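Local coordinates for protein cytochrome P450 CYP260B1 (Sorangium cellulosum, PDB 5HIW) that belongs to the cytochrome P450 family of haem proteins and binds protoporphyrin IX containing iron within a predominantly helical fold, at residues Gly38-Leu43 against Ala295-Tyr300; Ile278-Glu283 against Leu299-Ile304. All coordinates share one frame; numbering follows the deposited sequence.

Interaction 1: Gly38-Leu43 against Ala295-Tyr300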
loop_
_atom_site.group_PDB
_atom_site.type_symbol
_atom_site.label_atom_id
_atom_site.label_comp_id
_atom_site.label_asym_id
_atom_site.label_seq_id
_atom_site.Cartn_x
_atom_site.Cartn_y
_atom_site.Cartn_z
ATOM N N GLY A 38 1.243 -15.038 15.537
ATOM C CA GLY A 38 0.860 -14.917 16.945
ATOM C C GLY A 38 -0.564 -14.446 17.187
ATOM O O GLY A 38 -0.880 -13.995 18.292
ATOM N N VAL A 39 -1.429 -14.538 16.177
ATOM C CA VAL A 39 -2.793 -14.108 16.291
ATOM C C VAL A 39 -3.727 -14.954 15.491
ATOM O O VAL A 39 -3.313 -15.589 14.490
ATOM C CB VAL A 39 -2.955 -12.622 15.820
ATOM C CG1 VAL A 39 -2.216 -11.689 16.739
ATOM C CG2 VAL A 39 -2.493 -12.437 14.386
ATOM N N PRO A 40 -5.042 -14.917 15.834
ATOM C CA PRO A 40 -6.036 -15.526 14.983
ATOM C C PRO A 40 -6.066 -14.792 13.605
ATOM O O PRO A 40 -5.774 -13.605 13.554
ATOM C CB PRO A 40 -7.360 -15.268 15.707
ATOM C CG PRO A 40 -6.991 -14.887 17.070
ATOM C CD PRO A 40 -5.640 -14.286 17.019
ATOM N N VAL A 41 -6.374 -15.520 12.564
ATOM C CA VAL A 41 -6.445 -15.015 11.182
ATOM C C VAL A 41 -7.778 -15.439 10.643
ATOM O O VAL A 41 -8.227 -16.569 10.879
ATOM C CB VAL A 41 -5.286 -15.566 10.353
ATOM C CG1 VAL A 41 -5.416 -15.231 8.921
ATOM C CG2 VAL A 41 -3.971 -15.051 10.849
ATOM N N VAL A 42 -8.421 -14.550 9.902
ATOM C CA VAL A 42 -9.558 -14.860 9.047
ATOM C C VAL A 42 -9.141 -14.911 7.617
ATOM O O VAL A 42 -8.569 -13.916 7.033
ATOM C CB VAL A 42 -10.650 -13.804 9.190
ATOM C CG1 VAL A 42 -11.914 -14.217 8.487
ATOM C CG2 VAL A 42 -10.927 -13.596 10.682
ATOM N N LEU A 43 -9.405 -16.037 7.030
ATOM C CA LEU A 43 -9.045 -16.265 5.635
ATOM C C LEU A 43 -10.147 -16.060 4.596
ATOM O O LEU A 43 -9.887 -15.385 3.604
ATOM C CB LEU A 43 -8.432 -17.633 5.419
ATOM C CG LEU A 43 -7.086 -17.943 6.090
ATOM C CD1 LEU A 43 -6.691 -19.417 5.874
ATOM C CD2 LEU A 43 -5.985 -17.022 5.539
ATOM N N ALA A 295 -14.009 -10.967 23.403
ATOM C CA ALA A 295 -13.722 -9.530 23.559
ATOM C C ALA A 295 -12.245 -9.366 23.875
ATOM O O ALA A 295 -11.693 -10.111 24.664
ATOM C CB ALA A 295 -14.582 -8.910 24.645
ATOM N N GLY A 296 -11.565 -8.433 23.238
ATOM C CA GLY A 296 -10.148 -8.205 23.506
ATOM C C GLY A 296 -9.152 -8.918 22.571
ATOM O O GLY A 296 -8.009 -8.616 22.576
ATOM N N THR A 297 -9.628 -9.788 21.706
ATOM C CA THR A 297 -8.785 -10.454 20.727
ATOM C C THR A 297 -8.265 -9.494 19.659
ATOM O O THR A 297 -8.995 -8.634 19.202
ATOM C CB THR A 297 -9.614 -11.480 19.983
ATOM O OG1 THR A 297 -10.250 -12.345 20.927
ATOM C CG2 THR A 297 -8.764 -12.289 18.977
ATOM N N ILE A 298 -7.014 -9.663 19.268
ATOM C CA ILE A 298 -6.456 -9.004 18.073
ATOM C C ILE A 298 -6.532 -9.972 16.877
ATOM O O ILE A 298 -5.957 -11.081 16.934
ATOM C CB ILE A 298 -5.019 -8.577 18.320
ATOM C CG1 ILE A 298 -4.965 -7.610 19.534
ATOM C CG2 ILE A 298 -4.445 -7.951 17.059
ATOM C CD1 ILE A 298 -3.574 -7.080 19.885
ATOM N N LEU A 299 -7.260 -9.562 15.829
ATOM C CA LEU A 299 -7.648 -10.393 14.679
ATOM C C LEU A 299 -6.990 -9.893 13.394
ATOM O O LEU A 299 -7.018 -8.688 13.120
ATOM C CB LEU A 299 -9.142 -10.348 14.552
ATOM C CG LEU A 299 -9.839 -11.289 13.618
ATOM C CD1 LEU A 299 -9.618 -12.755 14.073
ATOM C CD2 LEU A 299 -11.313 -10.971 13.534
ATOM N N TYR A 300 -6.339 -10.801 12.649
ATOM C CA TYR A 300 -5.723 -10.486 11.406
ATOM C C TYR A 300 -6.597 -10.979 10.247
ATOM O O TYR A 300 -6.975 -12.181 10.158
ATOM C CB TYR A 300 -4.308 -11.093 11.370
ATOM C CG TYR A 300 -3.424 -10.818 10.157
ATOM C CD1 TYR A 300 -3.509 -11.554 9.005
ATOM C CD2 TYR A 300 -2.530 -9.809 10.190
ATOM C CE1 TYR A 300 -2.676 -11.283 7.921
ATOM C CE2 TYR A 300 -1.695 -9.537 9.134
ATOM C CZ TYR A 300 -1.730 -10.286 8.039
ATOM O OH TYR A 300 -0.918 -9.993 6.990
#
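Pro40, whose ring nitrogen has no hydrogen, brings its ring carbon CD to 3.2 Å from Ile298 O. In the parallel ladder around the Val41-Tyr300 bridge, this is the position at which the next rung would form. Ile298 O therefore has no partner in the model, although the contact buries it, and the ladder breaks off on this side. The two rungs between 38-43 and 295-300 both use Tyr300: its N donates to Pro40 O at 3.0 Å, and its O accepts from Val42 N at 2.8 Å. The CA of Val41 adds a CH...O contact to the same oxygen at 3.1 Å.

The side chains divide between the faces of the sheet. On one, the CD1 branch of Leu299 is wedged between Pro40 CB and Val42 CG2, 3.8 and 3.7 Å away; with CG anti to the backbone N (chi1 -169°), the branch reaches back to the strand from which its CB turns away. Farther along, Thr297 offers its methyl CG2 to Pro40 CG at 3.7 Å, while its hydroxyl bonds to Ala294 O. On the other face Val41 and Tyr300 run alongside each other in the same direction, with Val41 CG2 4.0 Å from the ring atom CD1 in an oblique approach. Val39 CG2 packs on Tyr300 CB, and Phe8 meets the Tyr300 ring with its plane nearly perpendicular.

The short segments 39-42 and 298-300 run parallel in sense but at 41° to each other, as twisted neighbours in the P450 beta-sheet. Two backbone bonds hold them at Tyr300; beyond Pro40, contacts of carbon atoms take over.

Interaction 2: Ile278-Glu283 against Leu299-Ile304. With HEM (protoporphyrin IX containing Fe), chain B.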
loop_
_atom_site.group_PDB
_atom_site.type_symbol
_atom_site.label_atom_id
_atom_site.label_comp_id
_atom_site.label_asym_id
_atom_site.label_seq_id
_atom_site.Cartn_x
_atom_site.Cartn_y
_atom_site.Cartn_z
ATOM N N ILE A 278 -4.617 -6.880 7.396
ATOM C CA ILE A 278 -4.861 -5.800 8.303
ATOM C C ILE A 278 -5.451 -6.374 9.573
ATOM O O ILE A 278 -5.957 -7.537 9.598
ATOM C CB ILE A 278 -5.817 -4.732 7.744
ATOM C CG1 ILE A 278 -7.031 -5.388 7.178
ATOM C CG2 ILE A 278 -5.103 -3.850 6.745
ATOM C CD1 ILE A 278 -7.987 -4.437 6.508
ATOM N N VAL A 279 -5.437 -5.544 10.608
ATOM C CA VAL A 279 -5.751 -6.001 11.904
ATOM C C VAL A 279 -7.008 -5.265 12.457
ATOM O O VAL A 279 -7.233 -4.095 12.138
ATOM C CB VAL A 279 -4.556 -5.719 12.827
ATOM C CG1 VAL A 279 -4.945 -6.066 14.232
ATOM C CG2 VAL A 279 -3.314 -6.508 12.336
ATOM N N ARG A 280 -7.838 -6.004 13.200
ATOM C CA ARG A 280 -9.002 -5.472 13.973
ATOM C C ARG A 280 -8.975 -5.931 15.443
ATOM O O ARG A 280 -8.290 -6.920 15.782
ATOM C CB ARG A 280 -10.284 -5.923 13.298
ATOM C CG ARG A 280 -10.489 -5.390 11.852
ATOM C CD ARG A 280 -10.819 -3.902 11.930
ATOM N NE ARG A 280 -11.141 -3.212 10.696
ATOM C CZ ARG A 280 -10.257 -2.622 9.868
ATOM N NH1 ARG A 280 -10.685 -1.995 8.797
ATOM N NH2 ARG A 280 -8.956 -2.738 10.087
ATOM N N PHE A 281 -9.700 -5.185 16.269
ATOM C CA PHE A 281 -9.802 -5.355 17.734
ATOM C C PHE A 281 -11.224 -5.795 18.015
ATOM O O PHE A 281 -12.171 -5.183 17.529
ATOM C CB PHE A 281 -9.483 -4.083 18.471
ATOM C CG PHE A 281 -9.607 -4.240 19.987
ATOM C CD1 PHE A 281 -10.854 -4.089 20.611
ATOM C CD2 PHE A 281 -8.523 -4.674 20.747
ATOM C CE1 PHE A 281 -11.012 -4.295 21.978
ATOM C CE2 PHE A 281 -8.662 -4.846 22.137
ATOM C CZ PHE A 281 -9.907 -4.677 22.738
ATOM N N VAL A 282 -11.383 -6.925 18.740
ATOM C CA VAL A 282 -12.730 -7.490 18.935
ATOM C C VAL A 282 -13.317 -6.851 20.188
ATOM O O VAL A 282 -12.842 -7.120 21.281
ATOM C CB VAL A 282 -12.675 -8.998 19.067
ATOM C CG1 VAL A 282 -14.031 -9.556 19.219
ATOM C CG2 VAL A 282 -12.040 -9.595 17.837
ATOM N N GLU A 283 -14.282 -5.956 19.991
ATOM C CA GLU A 283 -14.791 -5.092 21.052
ATOM C C GLU A 283 -15.786 -5.861 21.945
ATOM O O GLU A 283 -15.902 -5.585 23.103
ATOM C CB GLU A 283 -15.456 -3.850 20.433
ATOM C CG GLU A 283 -14.492 -2.841 19.777
ATOM C CD GLU A 283 -13.645 -2.060 20.748
ATOM O OE1 GLU A 283 -13.996 -2.146 21.933
ATOM O OE2 GLU A 283 -12.645 -1.337 20.373
ATOM N N LEU A 299 -7.260 -9.562 15.829
ATOM C CA LEU A 299 -7.648 -10.393 14.679
ATOM C C LEU A 299 -6.990 -9.893 13.394
ATOM O O LEU A 299 -7.018 -8.688 13.120
ATOM C CB LEU A 299 -9.142 -10.348 14.552
ATOM C CG LEU A 299 -9.839 -11.289 13.618
ATOM C CD1 LEU A 299 -9.618 -12.755 14.073
ATOM C CD2 LEU A 299 -11.313 -10.971 13.534
ATOM N N TYR A 300 -6.339 -10.801 12.649
ATOM C CA TYR A 300 -5.723 -10.486 11.406
ATOM C C TYR A 300 -6.597 -10.979 10.247
ATOM O O TYR A 300 -6.975 -12.181 10.158
ATOM C CB TYR A 300 -4.308 -11.093 11.370
ATOM C CG TYR A 300 -3.424 -10.818 10.157
ATOM C CD1 TYR A 300 -3.509 -11.554 9.005
ATOM C CD2 TYR A 300 -2.530 -9.809 10.190
ATOM C CE1 TYR A 300 -2.676 -11.283 7.921
ATOM C CE2 TYR A 300 -1.695 -9.537 9.134
ATOM C CZ TYR A 300 -1.730 -10.286 8.039
ATOM O OH TYR A 300 -0.918 -9.993 6.990
ATOM N N LEU A 301 -6.819 -10.089 9.284
ATOM C CA LEU A 301 -7.657 -10.403 8.096
ATOM C C LEU A 301 -6.795 -10.549 6.866
ATOM O O LEU A 301 -6.030 -9.637 6.530
ATOM C CB LEU A 301 -8.672 -9.275 7.861
ATOM C CG LEU A 301 -9.513 -8.814 9.050
ATOM C CD1 LEU A 301 -10.463 -7.687 8.681
ATOM C CD2 LEU A 301 -10.341 -10.002 9.501
ATOM N N SER A 302 -6.831 -11.713 6.221
ATOM C CA SER A 302 -6.125 -11.909 4.997
ATOM C C SER A 302 -6.791 -11.121 3.860
ATOM O O SER A 302 -7.979 -11.261 3.592
ATOM C CB SER A 302 -6.112 -13.362 4.548
ATOM O OG SER A 302 -5.427 -13.488 3.287
ATOM N N LEU A 303 -6.015 -10.279 3.225
ATOM C CA LEU A 303 -6.478 -9.535 2.057
ATOM C C LEU A 303 -6.065 -10.234 0.779
ATOM O O LEU A 303 -6.277 -9.707 -0.289
ATOM C CB LEU A 303 -5.974 -8.105 2.133
ATOM C CG LEU A 303 -6.389 -7.306 3.356
ATOM C CD1 LEU A 303 -5.788 -5.891 3.401
ATOM C CD2 LEU A 303 -7.866 -7.157 3.574
ATOM N N ILE A 304 -5.460 -11.446 0.877
ATOM C CA ILE A 304 -5.043 -12.209 -0.283
ATOM C C ILE A 304 -5.904 -13.454 -0.602
ATOM O O ILE A 304 -6.061 -13.795 -1.761
ATOM C CB ILE A 304 -3.523 -12.605 -0.158
ATOM C CG1 ILE A 304 -2.616 -11.348 -0.353
ATOM C CG2 ILE A 304 -3.060 -13.690 -1.129
ATOM C CD1 ILE A 304 -1.161 -11.414 0.096
HETATM C CHA HEM B . -6.175 2.715 4.388
HETATM C CHB HEM B . -3.724 -0.239 1.403
HETATM C CHC HEM B . -1.816 3.571 -0.805
HETATM C CHD HEM B . -3.478 6.323 2.746
HETATM C C1A HEM B . -5.747 1.590 3.742
HETATM C C2A HEM B . -6.154 0.258 4.027
HETATM C C3A HEM B . -5.494 -0.574 3.161
HETATM C C4A HEM B . -4.581 0.242 2.416
HETATM C CMA HEM B . -5.611 -2.111 3.115
HETATM C CAA HEM B . -7.249 -0.156 5.003
HETATM C CBA HEM B . -6.690 -0.170 6.436
HETATM C CGA HEM B . -7.622 -0.811 7.406
HETATM O O1A HEM B . -8.840 -1.007 7.085
HETATM O O2A HEM B . -7.157 -1.327 8.453
HETATM C C1B HEM B . -2.966 0.514 0.591
HETATM C C2B HEM B . -2.238 -0.044 -0.515
HETATM C C3B HEM B . -1.707 1.061 -1.152
HETATM C C4B HEM B . -2.088 2.264 -0.408
HETATM C CMB HEM B . -2.001 -1.507 -0.929
HETATM C CAB HEM B . -0.848 0.918 -2.302
HETATM C CBB HEM B . -0.036 1.762 -2.846
HETATM C C1C HEM B . -2.111 4.686 -0.022
HETATM C C2C HEM B . -1.708 6.007 -0.398
HETATM C C3C HEM B . -2.180 6.781 0.627
HETATM C C4C HEM B . -2.800 5.949 1.606
HETATM C CMC HEM B . -0.942 6.261 -1.674
HETATM C CAC HEM B . -2.082 8.246 0.773
HETATM C CBC HEM B . -2.032 9.030 -0.294
HETATM C C1D HEM B . -4.356 5.513 3.457
HETATM C C2D HEM B . -5.126 6.091 4.590
HETATM C C3D HEM B . -5.870 5.097 5.058
HETATM C C4D HEM B . -5.579 3.942 4.194
HETATM C CMD HEM B . -5.022 7.488 5.171
HETATM C CAD HEM B . -6.920 5.144 6.181
HETATM C CBD HEM B . -8.271 5.416 5.547
HETATM C CGD HEM B . -9.404 5.523 6.577
HETATM O O1D HEM B . -9.317 5.013 7.736
HETATM O O2D HEM B . -10.491 6.124 6.283
HETATM N NA HEM B . -4.781 1.544 2.714
HETATM N NB HEM B . -2.948 1.865 0.523
HETATM N NC HEM B . -2.798 4.655 1.110
HETATM N ND HEM B . -4.648 4.203 3.270
HETATM FE FE HEM B . -3.847 3.071 1.910
HETATM O O HOH W 1 -2.098 2.706 3.351
#
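Ile278 and Leu301 exchange backbone bonds in both directions, the shorter from Leu301 N to Ile278 O at 2.7 Å and the return from Ile278 N to Leu301 O at 3.2 Å. Two residues along, Arg280 and Leu299 form the second such pair: Arg280 N reaches Leu299 O at 2.8 Å, and Leu299 N reaches Arg280 O at the same 2.8 Å. Val279 and Tyr300 make the non-hydrogen-bonded pair between them, and their peptide groups look outward: the N-H and C=O of Tyr300 turn to strand 39-42, while Val279 O is taken by the side chain of Arg280.

That arginine illustrates how a strand can present a guanidinium to a cofactor. Its chain bends at chi2 (-72°), and the group meets a haem propionate edge to edge, with the carboxyl carbon in its plane. NH1 donates to HEM O1A at 2.7 Å and NH2 to HEM O2A at 2.8 Å, both at 173°. The second hydrogen of NH2 goes to Val279 O at 3.0 Å from above the carbonyl plane, a bond that, with the two to the propionate, holds the guanidinium against rotation. The paired charges would probably stabilise the ionised propionate.

Apolar groups flank these bonds. Ile278 sets CD1 against the same carboxylate, and Leu303, crossing Ile278 at about a right angle, touches the haem methyl CMA with CD1 at 3.8 Å.

Leu52 of helix 45-53 packs on the face that carries Ile278, Arg280 and Leu301, in a sheet where strand 39-42 borders 298-302 and strand 58-59 borders 277-282.

In the fold
Interactions 1 and 2 lie about 6 Å apart, centre to centre, and share strand 298-302, whose Leu299 and Tyr300 serve both. Along the chain, strand 39-42 comes first, more than 200 largely helical residues before strand 277-282, and 298-302 follows soon after. In the mixed sheet 298-302 runs between the other two, parallel to the early strand and antiparallel to the later one. A probable hydrogen bond from Ser302 N to Val42 O carries the parallel pairing further. The sheet thus joins the N-terminal part of this P450 to its later part, and interaction 2 lies on the side nearer the haem.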